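Side-chain contacts in peptide amidase (PDB 1M22), which probably hydrolyses amide bonds, as a serine-dependent hydrolase of the amidase signature family: residues Y112-R115 with R116-A120; Q356-S359 with K360-L363; D382-Y385 with I386-R389. All blocks are in the same frame, centred on the assembly; numbering follows the deposited sequence.

Contact 1. Residues Y112-R115 with R116-A120; sequences YLVR and RLRDA
R116 lays its aliphatic chain against the ring of Y112, one turn back in helix 112-119. CG sits off-centre above the ring in a CH-pi contact, 4.3 Å from the centroid and 30° off the normal, while R116 CD comes to 3.3 Å from Y112 CE2. A bend at chi3 (69°) turns the guanidinium until its plane lies 25° from that of the ring. R116 NH1 gives Y112 OH no more than a weak bond; the firmer partner of this head is A240 O, which takes NE. L117 then runs next to L113 in the same direction, CD1 to CD1 at 4.0 Å, and it also packs on L83 and L85 of the sheet. R118 runs extended alongside V114, its NH1 4.0 Å from V114 CG1, and ends in salt bridges to D110 and E61. D119 N bonds R115 O at 2.9 Å. The same carbonyl accepts a water hydrogen at 2.9 Å, and this water gives its other one to D119 OD1 at 2.7 Å, so a water bridges R115 O and D119 OD1 beside the backbone bond. V114 and L117 pack on strand 82-86, which carries the catalytic K86, and the helix is the connecting helix of the beta-alpha-beta crossover from that strand to strand 123-128.

Contact 2. Residues Q356-S359 with K360-L363; sequences QAHS and KQEL
H358 O receives E362 N at the start of a one-turn helix, 359-362, that begins where helix 348-357 breaks off; H358 leaves helical geometry after the first and is the N-cap residue of the second. The E362 N to H358 O bond measures 2.9 Å and lies nearly along the C=O axis, and Q361 N adds a weak bond to the same oxygen. With CG anti to the carbonyl carbon (chi1 -62°), the imidazole is carried back over the preceding helix, where ND1 bonds F354 O and the ring stacks on that of F354. Q361 bends at chi2 (69°), folding its amide back so that OE1 comes to 3.9 Å from H358 CB, a loose approach oblique to the imidazole. The CB of E362 rests 3.5 Å from H358 O, but the carboxylate leads inward, OE2 accepting from L101 N. OE1 lies near E132 OE2, a closeness of like charges that may raise the affinity of one of them for a proton. On the outer side S359 and K360 are exposed. S359 OG stands between its backbone N and carbonyl carbon (chi1 59°), 3.1 Å from K360 N but at too poor an angle for a hydrogen bond, and the lysine chain runs away from the contact. L363 closes the turn by donating from N to S359 O at 2.8 Å, and its isobutyl group reaches back beside the first helix, touching N355. Its CD1 ends 4.2 Å from both Q356 N and S359 CB.

Contact 3. Residues D382-Y385 with I386-R389; sequences DPAY and IRAR
R389 and Y385 form the packed side of this first turn of helix 383-407. CG anti to the backbone N (chi1 159°) sends the tyrosine ring toward R389 and lays its hydroxyl against the arginine chain: R389 CD is 3.2 Å from Y385 OH. Ring carbon CE2 lies 3.7 Å above one face of the guanidinium, near its rim, the two planes 66° apart. R389 NH1 adds a weak bond to Y385 OH, whose stronger partner is E329 on helix 319-340; Y328, L325 and F219 enclose the ring further. On the exposed side R387 folds back instead. Bent at chi3, it sets one guanidinium face over A384 CA, 3.3 Å from the plane, with NH1 3.4 Å from P383 CB; within the turn this is van der Waals contact, NH1 approaching P383 O at too poor an angle for a hydrogen bond. I386 is exposed too, its CG1 3.5 Å from D382 O. The backbone joining the two sides is regular, I386 N donating to D382 O at an N-H...O angle of 170°. D382 OD1 accepts from A384 N at 2.9 Å, and P383 takes the first helical position, so the turn is a classic Asp N-cap followed by proline.

Overall arrangement
The three contacts follow one another along the chain; none nests in or crosses another, and each lies within an unbroken run of residues, so none closes a long loop. Contact 1 comes first, in the crossover helix packed on the central mixed sheet, its centre about 17 Å from that of the chain and L113 about 9 Å from the catalytic K86, side chain to side chain. Contact 2, its centre about 28 Å from that of the chain, lies at the surface where the chain turns between two helices. Contact 3 starts helix 383-407 beside helix 319-340, with a bound buffer molecule about 4 Å from the side chain of R389. Centres lie 33 to 35 Å apart, and no two contacts touch.

Contact 1. Residues Y112-R115 with R116-A120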
loop_
_atom_site.group_PDB
_atom_site.type_symbol
_atom_site.label_atom_id
_atom_site.label_comp_id
_atom_site.label_asym_id
_atom_site.label_seq_id
_atom_site.Cartn_x
_atom_site.Cartn_y
_atom_site.Cartn_z
ATOM N N TYR A 112 -15.475 -2.128 4.828
ATOM C CA TYR A 112 -15.400 -3.390 5.552
ATOM C C TYR A 112 -14.103 -3.546 6.348
ATOM O O TYR A 112 -14.137 -3.880 7.532
ATOM C CB TYR A 112 -15.545 -4.572 4.589
ATOM C CG TYR A 112 -15.616 -5.905 5.299
ATOM C CD1 TYR A 112 -16.779 -6.301 5.956
ATOM C CD2 TYR A 112 -14.507 -6.751 5.355
ATOM C CE1 TYR A 112 -16.837 -7.503 6.655
ATOM C CE2 TYR A 112 -14.555 -7.957 6.054
ATOM C CZ TYR A 112 -15.724 -8.321 6.701
ATOM O OH TYR A 112 -15.781 -9.497 7.410
ATOM N N LEU A 113 -12.959 -3.300 5.718
ATOM C CA LEU A 113 -11.696 -3.467 6.428
ATOM C C LEU A 113 -11.546 -2.492 7.591
ATOM O O LEU A 113 -10.843 -2.782 8.560
ATOM C CB LEU A 113 -10.512 -3.355 5.463
ATOM C CG LEU A 113 -10.139 -2.012 4.843
ATOM C CD1 LEU A 113 -9.268 -1.214 5.810
ATOM C CD2 LEU A 113 -9.367 -2.269 3.563
ATOM N N VAL A 114 -12.206 -1.340 7.505
ATOM C CA VAL A 114 -12.137 -0.363 8.584
ATOM C C VAL A 114 -12.979 -0.870 9.755
ATOM O O VAL A 114 -12.606 -0.702 10.917
ATOM C CB VAL A 114 -12.628 1.024 8.120
ATOM C CG1 VAL A 114 -12.702 1.983 9.300
ATOM C CG2 VAL A 114 -11.675 1.570 7.067
ATOM N N ARG A 115 -14.112 -1.499 9.449
ATOM C CA ARG A 115 -14.954 -2.056 10.500
ATOM C C ARG A 115 -14.145 -3.142 11.211
ATOM O O ARG A 115 -14.187 -3.260 12.434
ATOM C CB ARG A 115 -16.240 -2.647 9.912
ATOM C CG ARG A 115 -17.134 -1.612 9.237
ATOM C CD ARG A 115 -18.591 -2.057 9.176
ATOM N NE ARG A 115 -18.818 -3.198 8.292
ATOM C CZ ARG A 115 -18.821 -3.131 6.964
ATOM N NH1 ARG A 115 -18.607 -1.974 6.353
ATOM N NH2 ARG A 115 -19.050 -4.222 6.245
ATOM N N ARG A 116 -13.390 -3.926 10.446
ATOM C CA ARG A 116 -12.575 -4.972 11.051
ATOM C C ARG A 116 -11.482 -4.378 11.939
ATOM O O ARG A 116 -11.224 -4.883 13.030
ATOM C CB ARG A 116 -11.934 -5.861 9.983
ATOM C CG ARG A 116 -12.911 -6.753 9.231
ATOM C CD ARG A 116 -12.165 -7.781 8.393
ATOM N NE ARG A 116 -11.480 -8.775 9.217
ATOM C CZ ARG A 116 -12.093 -9.757 9.870
ATOM N NH1 ARG A 116 -13.410 -9.885 9.799
ATOM N NH2 ARG A 116 -11.388 -10.615 10.596
ATOM N N LEU A 117 -10.838 -3.307 11.482
ATOM C CA LEU A 117 -9.783 -2.678 12.271
ATOM C C LEU A 117 -10.336 -2.088 13.563
ATOM O O LEU A 117 -9.729 -2.226 14.623
ATOM C CB LEU A 117 -9.087 -1.585 11.457
ATOM C CG LEU A 117 -8.139 -2.090 10.368
ATOM C CD1 LEU A 117 -7.741 -0.936 9.470
ATOM C CD2 LEU A 117 -6.915 -2.732 11.005
ATOM N N ARG A 118 -11.488 -1.433 13.480
ATOM C CA ARG A 118 -12.072 -0.848 14.676
ATOM C C ARG A 118 -12.547 -1.926 15.647
ATOM O O ARG A 118 -12.401 -1.770 16.860
ATOM C CB ARG A 118 -13.200 0.120 14.302
ATOM C CG ARG A 118 -12.655 1.482 13.869
ATOM C CD ARG A 118 -13.733 2.457 13.426
ATOM N NE ARG A 118 -13.251 3.834 13.523
ATOM C CZ ARG A 118 -13.620 4.821 12.715
ATOM N NH1 ARG A 118 -14.480 4.594 11.729
ATOM N NH2 ARG A 118 -13.133 6.041 12.896
ATOM N N ASP A 119 -13.092 -3.023 15.127
ATOM C CA ASP A 119 -13.535 -4.107 15.997
ATOM C C ASP A 119 -12.317 -4.709 16.699
ATOM O O ASP A 119 -12.413 -5.180 17.832
ATOM C CB ASP A 119 -14.267 -5.190 15.196
ATOM C CG ASP A 119 -15.595 -4.711 14.645
ATOM O OD1 ASP A 119 -16.298 -3.962 15.354
ATOM O OD2 ASP A 119 -15.942 -5.093 13.506
ATOM N N ALA A 120 -11.171 -4.678 16.023
ATOM C CA ALA A 120 -9.920 -5.196 16.572
ATOM C C ALA A 120 -9.318 -4.232 17.597
ATOM O O ALA A 120 -8.301 -4.539 18.227
ATOM C CB ALA A 120 -8.919 -5.454 15.446
HETATM O O HOH W 1 -16.381 -1.845 13.690
#

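Contact 2. Residues Q356-S359 with K360-L363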
loop_
_atom_site.group_PDB
_atom_site.type_symbol
_atom_site.label_atom_id
_atom_site.label_comp_id
_atom_site.label_asym_id
_atom_site.label_seq_id
_atom_site.Cartn_x
_atom_site.Cartn_y
_atom_site.Cartn_z
ATOM N N GLN A 356 -13.374 20.485 -15.001
ATOM C CA GLN A 356 -13.335 21.537 -16.011
ATOM C C GLN A 356 -13.848 22.846 -15.420
ATOM O O GLN A 356 -13.311 23.917 -15.706
ATOM C CB GLN A 356 -14.182 21.142 -17.222
ATOM C CG GLN A 356 -13.654 19.932 -17.971
ATOM C CD GLN A 356 -14.492 19.579 -19.182
ATOM O OE1 GLN A 356 -15.694 19.339 -19.071
ATOM N NE2 GLN A 356 -13.859 19.543 -20.349
ATOM N N ALA A 357 -14.881 22.750 -14.587
ATOM C CA ALA A 357 -15.470 23.921 -13.946
ATOM C C ALA A 357 -14.537 24.472 -12.874
ATOM O O ALA A 357 -14.617 25.645 -12.509
ATOM C CB ALA A 357 -16.817 23.559 -13.333
ATOM N N HIS A 358 -13.657 23.616 -12.363
ATOM C CA HIS A 358 -12.697 24.019 -11.342
ATOM C C HIS A 358 -11.286 23.779 -11.870
ATOM O O HIS A 358 -10.400 23.346 -11.133
ATOM C CB HIS A 358 -12.909 23.212 -10.054
ATOM C CG HIS A 358 -14.256 23.407 -9.429
ATOM N ND1 HIS A 358 -15.413 22.897 -9.977
ATOM C CD2 HIS A 358 -14.628 24.058 -8.302
ATOM C CE1 HIS A 358 -16.441 23.226 -9.215
ATOM N NE2 HIS A 358 -15.992 23.932 -8.193
ATOM N N SER A 359 -11.086 24.072 -13.152
ATOM C CA SER A 359 -9.797 23.875 -13.808
ATOM C C SER A 359 -8.620 24.541 -13.101
ATOM O O SER A 359 -7.515 23.999 -13.082
ATOM C CB SER A 359 -9.869 24.365 -15.257
ATOM O OG SER A 359 -10.214 25.738 -15.318
ATOM N N LYS A 360 -8.847 25.715 -12.524
ATOM C CA LYS A 360 -7.781 26.430 -11.832
ATOM C C LYS A 360 -7.207 25.641 -10.654
ATOM O O LYS A 360 -5.996 25.643 -10.432
ATOM C CB LYS A 360 -8.290 27.792 -11.344
ATOM C CG LYS A 360 -7.336 28.520 -10.404
ATOM C CD LYS A 360 -5.963 28.724 -11.026
ATOM C CE LYS A 360 -5.007 29.372 -10.035
ATOM N NZ LYS A 360 -3.635 29.519 -10.593
ATOM N N GLN A 361 -8.072 24.963 -9.908
ATOM C CA GLN A 361 -7.629 24.194 -8.750
ATOM C C GLN A 361 -7.320 22.731 -9.054
ATOM O O GLN A 361 -6.495 22.114 -8.378
ATOM C CB GLN A 361 -8.686 24.239 -7.639
ATOM C CG GLN A 361 -8.998 25.623 -7.085
ATOM C CD GLN A 361 -9.728 26.505 -8.078
ATOM O OE1 GLN A 361 -10.717 26.090 -8.685
ATOM N NE2 GLN A 361 -9.250 27.734 -8.240
ATOM N N GLU A 362 -7.973 22.179 -10.071
ATOM C CA GLU A 362 -7.792 20.770 -10.414
ATOM C C GLU A 362 -6.905 20.427 -11.606
ATOM O O GLU A 362 -6.203 19.415 -11.584
ATOM C CB GLU A 362 -9.161 20.121 -10.641
ATOM C CG GLU A 362 -10.006 19.940 -9.387
ATOM C CD GLU A 362 -9.500 18.824 -8.491
ATOM O OE1 GLU A 362 -8.472 18.199 -8.837
ATOM O OE2 GLU A 362 -10.134 18.577 -7.444
ATOM N N LEU A 363 -6.929 21.254 -12.645
ATOM C CA LEU A 363 -6.160 20.965 -13.850
ATOM C C LEU A 363 -5.000 21.916 -14.135
ATOM O O LEU A 363 -4.653 22.142 -15.293
ATOM C CB LEU A 363 -7.112 20.938 -15.050
ATOM C CG LEU A 363 -8.364 20.072 -14.871
ATOM C CD1 LEU A 363 -9.279 20.239 -16.073
ATOM C CD2 LEU A 363 -7.971 18.611 -14.690
HETATM O O HOH W 2 -5.480 25.393 -15.003
#

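Contact 3. Residues D382-Y385 with I386-R389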
loop_
_atom_site.group_PDB
_atom_site.type_symbol
_atom_site.label_atom_id
_atom_site.label_comp_id
_atom_site.label_asym_id
_atom_site.label_seq_id
_atom_site.Cartn_x
_atom_site.Cartn_y
_atom_site.Cartn_z
ATOM N N ASP A 382 -18.021 -5.688 -23.668
ATOM C CA ASP A 382 -17.227 -5.504 -24.878
ATOM C C ASP A 382 -16.213 -6.637 -25.022
ATOM O O ASP A 382 -15.406 -6.877 -24.123
ATOM C CB ASP A 382 -16.488 -4.165 -24.816
ATOM C CG ASP A 382 -15.885 -3.771 -26.148
ATOM O OD1 ASP A 382 -15.294 -4.641 -26.820
ATOM O OD2 ASP A 382 -15.995 -2.584 -26.519
ATOM N N PRO A 383 -16.239 -7.349 -26.160
ATOM C CA PRO A 383 -15.313 -8.458 -26.405
ATOM C C PRO A 383 -13.845 -8.070 -26.226
ATOM O O PRO A 383 -13.044 -8.862 -25.730
ATOM C CB PRO A 383 -15.634 -8.861 -27.843
ATOM C CG PRO A 383 -17.098 -8.568 -27.941
ATOM C CD PRO A 383 -17.202 -7.219 -27.271
ATOM N N ALA A 384 -13.498 -6.853 -26.634
ATOM C CA ALA A 384 -12.126 -6.370 -26.518
ATOM C C ALA A 384 -11.694 -6.300 -25.057
ATOM O O ALA A 384 -10.547 -6.601 -24.723
ATOM C CB ALA A 384 -11.997 -4.998 -27.168
ATOM N N TYR A 385 -12.611 -5.888 -24.188
ATOM C CA TYR A 385 -12.306 -5.801 -22.766
ATOM C C TYR A 385 -12.152 -7.204 -22.194
ATOM O O TYR A 385 -11.194 -7.490 -21.474
ATOM C CB TYR A 385 -13.417 -5.067 -22.010
ATOM C CG TYR A 385 -13.419 -5.378 -20.530
ATOM C CD1 TYR A 385 -12.391 -4.931 -19.698
ATOM C CD2 TYR A 385 -14.411 -6.183 -19.976
ATOM C CE1 TYR A 385 -12.351 -5.288 -18.349
ATOM C CE2 TYR A 385 -14.380 -6.548 -18.636
ATOM C CZ TYR A 385 -13.347 -6.099 -17.827
ATOM O OH TYR A 385 -13.317 -6.486 -16.508
ATOM N N ILE A 386 -13.101 -8.077 -22.510
ATOM C CA ILE A 386 -13.060 -9.448 -22.023
ATOM C C ILE A 386 -11.740 -10.110 -22.402
ATOM O O ILE A 386 -11.112 -10.771 -21.573
ATOM C CB ILE A 386 -14.246 -10.266 -22.581
ATOM C CG1 ILE A 386 -15.559 -9.679 -22.052
ATOM C CG2 ILE A 386 -14.113 -11.732 -22.183
ATOM C CD1 ILE A 386 -16.809 -10.396 -22.537
ATOM N N ARG A 387 -11.308 -9.922 -23.644
ATOM C CA ARG A 387 -10.048 -10.504 -24.094
ATOM C C ARG A 387 -8.872 -9.912 -23.319
ATOM O O ARG A 387 -7.982 -10.638 -22.878
ATOM C CB ARG A 387 -9.843 -10.261 -25.594
ATOM C CG ARG A 387 -10.897 -10.892 -26.492
ATOM C CD ARG A 387 -10.409 -10.974 -27.935
ATOM N NE ARG A 387 -10.157 -9.662 -28.527
ATOM C CZ ARG A 387 -11.105 -8.842 -28.969
ATOM N NH1 ARG A 387 -12.381 -9.193 -28.892
ATOM N NH2 ARG A 387 -10.776 -7.666 -29.490
ATOM N N ALA A 388 -8.874 -8.592 -23.156
ATOM C CA ALA A 388 -7.803 -7.905 -22.442
ATOM C C ALA A 388 -7.676 -8.383 -20.998
ATOM O O ALA A 388 -6.574 -8.664 -20.526
ATOM C CB ALA A 388 -8.042 -6.402 -22.474
ATOM N N ARG A 389 -8.803 -8.473 -20.301
ATOM C CA ARG A 389 -8.798 -8.916 -18.909
ATOM C C ARG A 389 -8.206 -10.318 -18.817
ATOM O O ARG A 389 -7.373 -10.601 -17.955
ATOM C CB ARG A 389 -10.220 -8.917 -18.346
ATOM C CG ARG A 389 -10.310 -9.305 -16.874
ATOM C CD ARG A 389 -11.743 -9.225 -16.373
ATOM N NE ARG A 389 -12.627 -10.143 -17.086
ATOM C CZ ARG A 389 -13.950 -10.152 -16.959
ATOM N NH1 ARG A 389 -14.546 -9.291 -16.144
ATOM N NH2 ARG A 389 -14.679 -11.022 -17.646
#